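Local coordinates for protein beta-mannosidase (Trichoderma harzianum, PDB 4CVU) that probably hydrolyses beta-mannosides as a glycoside hydrolase family 2 enzyme, releasing terminal mannose from non-reducing ends, at residues A[465-468]-A[469-473]; A[192-195]-A[196-199]; A[533-537]-A[538-542]. All blocks are in the same frame, centred on the assembly; numbering follows the deposited sequence.

Contact 1: A[465-468]-A[469-473]; sequences VGEI and TYNVR. With MAN (alpha-D-mannopyranose), chain E; MAN (alpha-D-mannopyranose), chain B.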
loop_
_atom_site.group_PDB
_atom_site.type_symbol
_atom_site.label_atom_id
_atom_site.label_comp_id
_atom_site.label_asym_id
_atom_site.label_seq_id
_atom_site.Cartn_x
_atom_site.Cartn_y
_atom_site.Cartn_z
ATOM N N VAL A 465 -39.463 20.410 -0.646
ATOM C CA VAL A 465 -40.300 20.709 -1.812
ATOM C C VAL A 465 -39.469 21.349 -2.923
ATOM O O VAL A 465 -39.656 21.035 -4.092
ATOM C CB VAL A 465 -41.515 21.606 -1.409
ATOM C CG1 VAL A 465 -42.143 22.246 -2.626
ATOM C CG2 VAL A 465 -42.544 20.786 -0.615
ATOM N N GLY A 466 -38.519 22.208 -2.570
ATOM C CA GLY A 466 -37.595 22.736 -3.586
ATOM C C GLY A 466 -36.896 21.560 -4.275
ATOM O O GLY A 466 -36.803 21.500 -5.500
ATOM N N GLU A 467 -36.483 20.609 -3.452
ATOM C CA GLU A 467 -35.745 19.414 -3.905
ATOM C C GLU A 467 -36.603 18.494 -4.736
ATOM O O GLU A 467 -36.213 18.139 -5.844
ATOM C CB GLU A 467 -35.140 18.697 -2.692
ATOM C CG GLU A 467 -34.966 17.203 -2.786
ATOM C CD GLU A 467 -34.432 16.642 -1.497
ATOM O OE1 GLU A 467 -34.105 17.433 -0.593
ATOM O OE2 GLU A 467 -34.339 15.401 -1.379
ATOM N N ILE A 468 -37.767 18.088 -4.223
ATOM C CA ILE A 468 -38.609 17.186 -4.991
ATOM C C ILE A 468 -39.063 17.809 -6.315
ATOM O O ILE A 468 -39.073 17.130 -7.328
ATOM C CB ILE A 468 -39.848 16.712 -4.211
ATOM C CG1 ILE A 468 -39.444 16.087 -2.880
ATOM C CG2 ILE A 468 -40.624 15.713 -5.025
ATOM C CD1 ILE A 468 -38.430 14.980 -2.998
ATOM N N THR A 469 -39.419 19.095 -6.293
ATOM C CA THR A 469 -39.898 19.790 -7.488
ATOM C C THR A 469 -38.818 19.919 -8.578
ATOM O O THR A 469 -39.057 19.624 -9.753
ATOM C CB THR A 469 -40.427 21.214 -7.129
ATOM O OG1 THR A 469 -41.486 21.117 -6.156
ATOM C CG2 THR A 469 -40.941 21.905 -8.369
ATOM N N TYR A 470 -37.626 20.330 -8.182
ATOM C CA TYR A 470 -36.503 20.430 -9.122
ATOM C C TYR A 470 -36.145 19.065 -9.778
ATOM O O TYR A 470 -36.061 18.935 -10.991
ATOM C CB TYR A 470 -35.270 20.977 -8.412
ATOM C CG TYR A 470 -34.033 20.944 -9.291
ATOM C CD1 TYR A 470 -33.969 21.723 -10.435
ATOM C CD2 TYR A 470 -32.950 20.107 -8.999
ATOM C CE1 TYR A 470 -32.860 21.697 -11.259
ATOM C CE2 TYR A 470 -31.819 20.074 -9.811
ATOM C CZ TYR A 470 -31.774 20.867 -10.940
ATOM O OH TYR A 470 -30.677 20.859 -11.765
ATOM N N ASN A 471 -35.934 18.045 -8.951
ATOM C CA ASN A 471 -35.499 16.746 -9.479
ATOM C C ASN A 471 -36.584 15.969 -10.241
ATOM O O ASN A 471 -36.276 15.385 -11.285
ATOM C CB ASN A 471 -34.885 15.926 -8.381
ATOM C CG ASN A 471 -33.542 16.471 -7.962
ATOM O OD1 ASN A 471 -32.566 16.390 -8.709
ATOM N ND2 ASN A 471 -33.486 17.051 -6.759
ATOM N N VAL A 472 -37.833 15.980 -9.757
ATOM C CA VAL A 472 -38.961 15.373 -10.506
ATOM C C VAL A 472 -39.107 16.012 -11.895
ATOM O O VAL A 472 -39.242 15.298 -12.909
ATOM C CB VAL A 472 -40.296 15.445 -9.741
ATOM C CG1 VAL A 472 -41.475 15.232 -10.682
ATOM C CG2 VAL A 472 -40.353 14.402 -8.631
ATOM N N ARG A 473 -39.065 17.345 -11.946
ATOM C CA ARG A 473 -39.121 18.078 -13.234
ATOM C C ARG A 473 -37.916 17.783 -14.125
ATOM O O ARG A 473 -38.080 17.541 -15.333
ATOM C CB ARG A 473 -39.251 19.603 -13.028
ATOM C CG ARG A 473 -40.596 20.052 -12.487
ATOM C CD ARG A 473 -40.597 21.538 -12.111
ATOM N NE ARG A 473 -40.571 22.451 -13.271
ATOM C CZ ARG A 473 -41.593 22.624 -14.113
ATOM N NH1 ARG A 473 -42.728 21.930 -13.969
ATOM N NH2 ARG A 473 -41.489 23.491 -15.117
HETATM C C1 MAN E . -40.230 28.049 -6.881
HETATM C C2 MAN E . -38.714 28.103 -6.963
HETATM C C3 MAN E . -38.166 26.731 -7.341
HETATM C C4 MAN E . -38.653 25.666 -6.371
HETATM C C5 MAN E . -40.175 25.745 -6.221
HETATM C C6 MAN E . -40.709 24.851 -5.110
HETATM O O2 MAN E . -38.212 28.465 -5.705
HETATM O O3 MAN E . -36.771 26.785 -7.376
HETATM O O4 MAN E . -38.316 24.390 -6.905
HETATM O O5 MAN E . -40.623 27.068 -5.941
HETATM O O6 MAN E . -42.135 24.823 -5.162
HETATM C C1 MAN B . -42.795 26.583 -8.283
HETATM C C2 MAN B . -42.153 27.953 -8.290
HETATM C C3 MAN B . -42.491 28.659 -9.596
HETATM C C4 MAN B . -42.200 27.752 -10.807
HETATM C C5 MAN B . -42.713 26.333 -10.619
HETATM C C6 MAN B . -42.237 25.417 -11.742
HETATM O O2 MAN B . -40.740 27.815 -8.201
HETATM O O3 MAN B . -41.702 29.828 -9.699
HETATM O O4 MAN B . -42.841 28.242 -11.968
HETATM O O5 MAN B . -42.322 25.825 -9.390
HETATM O O6 MAN B . -40.833 25.388 -11.860
#
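V465 and T469, one helical turn apart, are joined by the alpha-helical i to i+4 hydrogen bond. T469 N donates to V465 O at 2.9 Å. Y470, N471 and V472 repeat the bond to G466, E467 and I468, so residues 465-473 form an unbroken part of helix 458-475. This helix links parallel strands 442-446 and 481-485 in a beta-alpha-beta unit, as in the catalytic (beta/alpha)8 barrel of family 2 enzymes. Two side chains add a second bond to carbonyls the backbone already uses. T469 OG1 donates to V465 O at 2.8 Å. Its chi1 of -58° sets OG1 beside the backbone N, from where it can reach back one turn. The hydroxyl and T469 N approach V465 O from opposite faces of its carbonyl plane. N471 acts alike on E467 O: ND2 donates to it at 3.1 Å, across the plane from N471 N. The same ND2 also gives a bond to F132 O. The carboxylate of E467 leaves the helix for Y427, R192 and N130. I468 CG2 meets V472 CG2 at 3.8 Å. Both residues rest on helix 506-528. V465 and T469, which also touch helix 506-528, border a glycan carried by the protein itself. There V465 CG1 lies 3.6 Å from O6 of the chain E mannose. R473 bonds D259, S257 and N528, and the C6 atom of the chain B mannose sits over the centre of its guanidinium, 3.6 Å above the plane.

Contact 2: A[192-195]-A[196-199]; sequences RKEQ and NDFG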
loop_
_atom_site.group_PDB
_atom_site.type_symbol
_atom_site.label_atom_id
_atom_site.label_comp_id
_atom_site.label_asym_id
_atom_site.label_seq_id
_atom_site.Cartn_x
_atom_site.Cartn_y
_atom_site.Cartn_z
ATOM N N ARG A 192 -30.277 17.954 4.284
ATOM C CA ARG A 192 -30.532 17.473 2.938
ATOM C C ARG A 192 -29.203 17.289 2.193
ATOM O O ARG A 192 -28.790 18.121 1.371
ATOM C CB ARG A 192 -31.463 18.452 2.209
ATOM C CG ARG A 192 -32.781 18.654 2.900
ATOM C CD ARG A 192 -33.468 17.361 3.215
ATOM N NE ARG A 192 -33.455 16.482 2.045
ATOM C CZ ARG A 192 -33.369 15.153 2.071
ATOM N NH1 ARG A 192 -33.288 14.476 3.215
ATOM N NH2 ARG A 192 -33.384 14.473 0.927
ATOM N N LYS A 193 -28.562 16.159 2.518
ATOM C CA LYS A 193 -27.259 15.731 2.000
ATOM C C LYS A 193 -27.368 14.220 1.906
ATOM O O LYS A 193 -28.128 13.547 2.661
ATOM C CB LYS A 193 -26.094 16.171 2.936
ATOM C CG LYS A 193 -24.670 15.762 2.497
ATOM C CD LYS A 193 -23.588 16.542 3.244
ATOM C CE LYS A 193 -22.141 16.064 2.984
ATOM N NZ LYS A 193 -21.935 15.525 1.615
ATOM N N GLU A 194 -26.628 13.683 0.960
ATOM C CA GLU A 194 -26.609 12.258 0.641
ATOM C C GLU A 194 -26.326 11.554 1.937
ATOM O O GLU A 194 -25.343 11.762 2.587
ATOM C CB GLU A 194 -25.537 12.008 -0.446
ATOM C CG GLU A 194 -25.148 10.573 -0.711
ATOM C CD GLU A 194 -24.216 10.374 -1.917
ATOM O OE1 GLU A 194 -23.055 10.689 -1.780
ATOM O OE2 GLU A 194 -24.620 9.897 -2.956
ATOM N N GLN A 195 -27.268 10.721 2.357
ATOM C CA GLN A 195 -27.200 10.167 3.648
ATOM C C GLN A 195 -26.021 9.246 3.904
ATOM O O GLN A 195 -25.533 9.229 4.999
ATOM C CB GLN A 195 -28.541 9.515 4.023
ATOM C CG GLN A 195 -29.701 10.462 3.949
ATOM C CD GLN A 195 -29.907 11.352 5.159
ATOM O OE1 GLN A 195 -30.609 11.000 6.116
ATOM N NE2 GLN A 195 -29.346 12.564 5.104
ATOM N N ASN A 196 -25.576 8.485 2.917
ATOM C CA ASN A 196 -24.482 7.608 3.074
ATOM C C ASN A 196 -23.153 8.300 3.281
ATOM O O ASN A 196 -22.224 7.679 3.666
ATOM C CB ASN A 196 -24.388 6.548 2.010
ATOM C CG ASN A 196 -24.067 7.093 0.674
ATOM O OD1 ASN A 196 -24.912 7.536 -0.051
ATOM N ND2 ASN A 196 -22.778 7.101 0.366
ATOM N N ASP A 197 -23.131 9.598 3.097
ATOM C CA ASP A 197 -21.925 10.405 3.325
ATOM C C ASP A 197 -21.488 10.440 4.793
ATOM O O ASP A 197 -20.369 10.793 5.092
ATOM C CB ASP A 197 -22.192 11.808 2.844
ATOM C CG ASP A 197 -22.247 11.934 1.380
ATOM O OD1 ASP A 197 -22.194 10.921 0.671
ATOM O OD2 ASP A 197 -22.310 13.081 0.915
ATOM N N PHE A 198 -22.402 10.077 5.697
ATOM C CA PHE A 198 -22.115 9.941 7.107
ATOM C C PHE A 198 -21.883 8.490 7.543
ATOM O O PHE A 198 -21.930 8.183 8.759
ATOM C CB PHE A 198 -23.246 10.561 7.929
ATOM C CG PHE A 198 -23.599 11.951 7.484
ATOM C CD1 PHE A 198 -22.780 13.017 7.808
ATOM C CD2 PHE A 198 -24.691 12.170 6.656
ATOM C CE1 PHE A 198 -23.086 14.285 7.358
ATOM C CE2 PHE A 198 -24.985 13.427 6.180
ATOM C CZ PHE A 198 -24.178 14.494 6.549
ATOM N N GLY A 199 -21.670 7.611 6.537
ATOM C CA GLY A 199 -21.353 6.239 6.737
ATOM C C GLY A 199 -22.519 5.337 6.410
ATOM O O GLY A 199 -23.653 5.725 6.576
HETATM O O HOH W 1 -25.264 7.649 7.569
#
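E194 and D197 close a short 3-10 turn: D197 N donates to E194 O at 3.1 Å, the i to i+3 pattern. The turn lies in a buried loop between helix 159-168 and strand 215-221, within the galactose-binding-like family region. The next bond of this kind, F198 N to Q195 O, is weak. The D197 side chain meets both K193 and E194. Its CB sits 3.2 Å from E194 O. CG stays beside the backbone N (chi1 -72°), which sends the carboxylate back toward K193 and E194. CG itself lies 3.3 Å from E194 O. From there the two oxygens part. OD1 comes within 2.6 Å of E194 OE1, and the two carboxylate planes stand 81° apart. OD2 takes a salt bridge from K193 NZ at 2.6 Å, through the lone pair that faces away from OD1. K193 crosses D197 at about a right angle. Its NZ has further partners in D113 and the carbonyl of P208, so the buried ammonium is held by several oxygens. A leucine in place of D197 would probably cost K193 the salt bridge to OD2 and leave its ammonium less firmly held. E194 OE2 turns away to W396 NE1. K193 CD meets F198 CZ, and the F198 ring also packs on V159 and I163 of helix 159-168. Q195 folds back, bent at chi2, and its NE2 donates to K193 O almost in the amide plane. Its OE1 bonds Y454. At the far end of the turn, a water lies within hydrogen-bonding distance of Q195 O and 2.7 Å from G199 O.

Contact 3: A[533-537]-A[538-542]; sequences SYSPC and SANNG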
loop_
_atom_site.group_PDB
_atom_site.type_symbol
_atom_site.label_atom_id
_atom_site.label_comp_id
_atom_site.label_asym_id
_atom_site.label_seq_id
_atom_site.Cartn_x
_atom_site.Cartn_y
_atom_site.Cartn_z
ATOM N N SER A 533 -45.479 6.535 -11.802
ATOM C CA SER A 533 -46.182 6.067 -10.594
ATOM C C SER A 533 -45.346 6.250 -9.315
ATOM O O SER A 533 -44.139 6.491 -9.373
ATOM C CB SER A 533 -46.541 4.591 -10.718
ATOM O OG SER A 533 -47.292 4.335 -11.863
ATOM N N TYR A 534 -45.994 6.087 -8.168
ATOM C CA TYR A 534 -45.412 6.487 -6.914
ATOM C C TYR A 534 -45.739 5.520 -5.833
ATOM O O TYR A 534 -46.791 4.861 -5.836
ATOM C CB TYR A 534 -45.917 7.881 -6.481
ATOM C CG TYR A 534 -45.293 8.418 -5.196
ATOM C CD1 TYR A 534 -43.989 8.898 -5.182
ATOM C CD2 TYR A 534 -46.023 8.465 -4.010
ATOM C CE1 TYR A 534 -43.408 9.379 -4.022
ATOM C CE2 TYR A 534 -45.462 8.967 -2.835
ATOM C CZ TYR A 534 -44.147 9.419 -2.846
ATOM O OH TYR A 534 -43.564 9.901 -1.700
ATOM N N SER A 535 -44.818 5.440 -4.886
ATOM C CA SER A 535 -45.069 4.764 -3.652
ATOM C C SER A 535 -44.387 5.581 -2.563
ATOM O O SER A 535 -43.271 6.095 -2.780
ATOM C CB SER A 535 -44.500 3.336 -3.715
ATOM O OG SER A 535 -44.601 2.696 -2.457
ATOM N N PRO A 536 -45.047 5.711 -1.407
ATOM C CA PRO A 536 -44.473 6.527 -0.354
ATOM C C PRO A 536 -43.189 5.929 0.274
ATOM O O PRO A 536 -42.448 6.654 0.925
ATOM C CB PRO A 536 -45.593 6.638 0.671
ATOM C CG PRO A 536 -46.494 5.486 0.399
ATOM C CD PRO A 536 -46.349 5.135 -1.036
ATOM N N CYS A 537 -42.943 4.622 0.085
ATOM C CA CYS A 537 -41.644 4.032 0.470
ATOM C C CYS A 537 -41.353 2.762 -0.295
ATOM O O CYS A 537 -42.232 2.188 -0.957
ATOM C CB CYS A 537 -41.560 3.768 1.965
ATOM S SG CYS A 537 -42.874 2.672 2.542
ATOM N N SER A 538 -40.101 2.339 -0.185
ATOM C CA SER A 538 -39.533 1.262 -0.994
ATOM C C SER A 538 -40.180 -0.085 -0.787
ATOM O O SER A 538 -40.068 -0.937 -1.655
ATOM C CB SER A 538 -38.061 1.097 -0.667
ATOM O OG SER A 538 -37.914 0.700 0.690
ATOM N N ALA A 539 -40.796 -0.301 0.371
ATOM C CA ALA A 539 -41.462 -1.549 0.672
ATOM C C ALA A 539 -42.680 -1.320 1.528
ATOM O O ALA A 539 -42.579 -0.758 2.624
ATOM C CB ALA A 539 -40.498 -2.508 1.406
ATOM N N ASN A 540 -43.826 -1.774 1.048
ATOM C CA ASN A 540 -45.066 -1.628 1.775
ATOM C C ASN A 540 -46.140 -2.606 1.266
ATOM O O ASN A 540 -45.950 -3.311 0.293
ATOM C CB ASN A 540 -45.576 -0.143 1.761
ATOM C CG ASN A 540 -45.814 0.384 0.372
ATOM O OD1 ASN A 540 -46.774 -0.010 -0.274
ATOM N ND2 ASN A 540 -44.897 1.264 -0.129
ATOM N N ASN A 541 -47.268 -2.646 1.960
ATOM C CA ASN A 541 -48.356 -3.564 1.629
ATOM C C ASN A 541 -49.368 -3.038 0.611
ATOM O O ASN A 541 -50.447 -3.630 0.426
ATOM C CB ASN A 541 -49.076 -3.981 2.916
ATOM C CG ASN A 541 -48.218 -4.877 3.776
ATOM O OD1 ASN A 541 -47.536 -5.752 3.271
ATOM N ND2 ASN A 541 -48.227 -4.649 5.064
ATOM N N GLY A 542 -49.001 -1.959 -0.078
ATOM C CA GLY A 542 -49.839 -1.389 -1.109
ATOM C C GLY A 542 -50.823 -0.366 -0.592
ATOM O O GLY A 542 -50.855 -0.067 0.622
#
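S535 and N540 meet through side chains at the tight end of this turn. N540 ND2 donates to S535 OG at 2.7 Å, with the hydroxyl oxygen almost exactly in the amide plane. The N540 side chain leans back over the loop because CG lies between the backbone N and the carbonyl carbon (chi1 59°). Its NH2 group then sits inside the curve of the chain. C537 closes round the same nitrogen. Its SG accepts a weak bond from ND2 at 3.6 Å, and its O lies 2.9 Å from ND2. SG also comes within 3.4 Å of A539 O. Y513 of helix 506-528 and F490 and E491 of helix 490-501 pack on C537. S538 turns away from residues 533-537, and its OG bonds E489 N. The far side is looser. N541 is partly exposed and does not touch residues 533-537; its ND2 bonds Y558 O instead. G542 adopts backbone angles at which a side chain would collide with N541 O. The other end of the N540 amide fixes this outer part: OD1 accepts from G542 N at 3.0 Å, in the carbonyl plane. That bond makes an Asx turn, in a loop leaving strand 534-535, which runs parallel to strand 481-485 as in the (beta/alpha)8 barrel of the family.

How the contacts relate
Contacts 1 and 2 touch directly. R192 NH2, at the start of segment 192-199, forms a salt bridge with E467 OE2 at 2.7 Å, although the centres of the two contacts are about 18 Å apart. The galactose-binding-like region is thus tied to a barrel helix. Contact 3 touches neither: its nearest atoms are about 7 Å from contact 1 and about 11 Å from contact 2. Helix 506-528 bridges contacts 1 and 3. Its L521 meets I468, its L525 meets V472, and both also touch Y534. The mannoses beside contact 1 belong to a glycan attached to the protein, not to a substrate pocket.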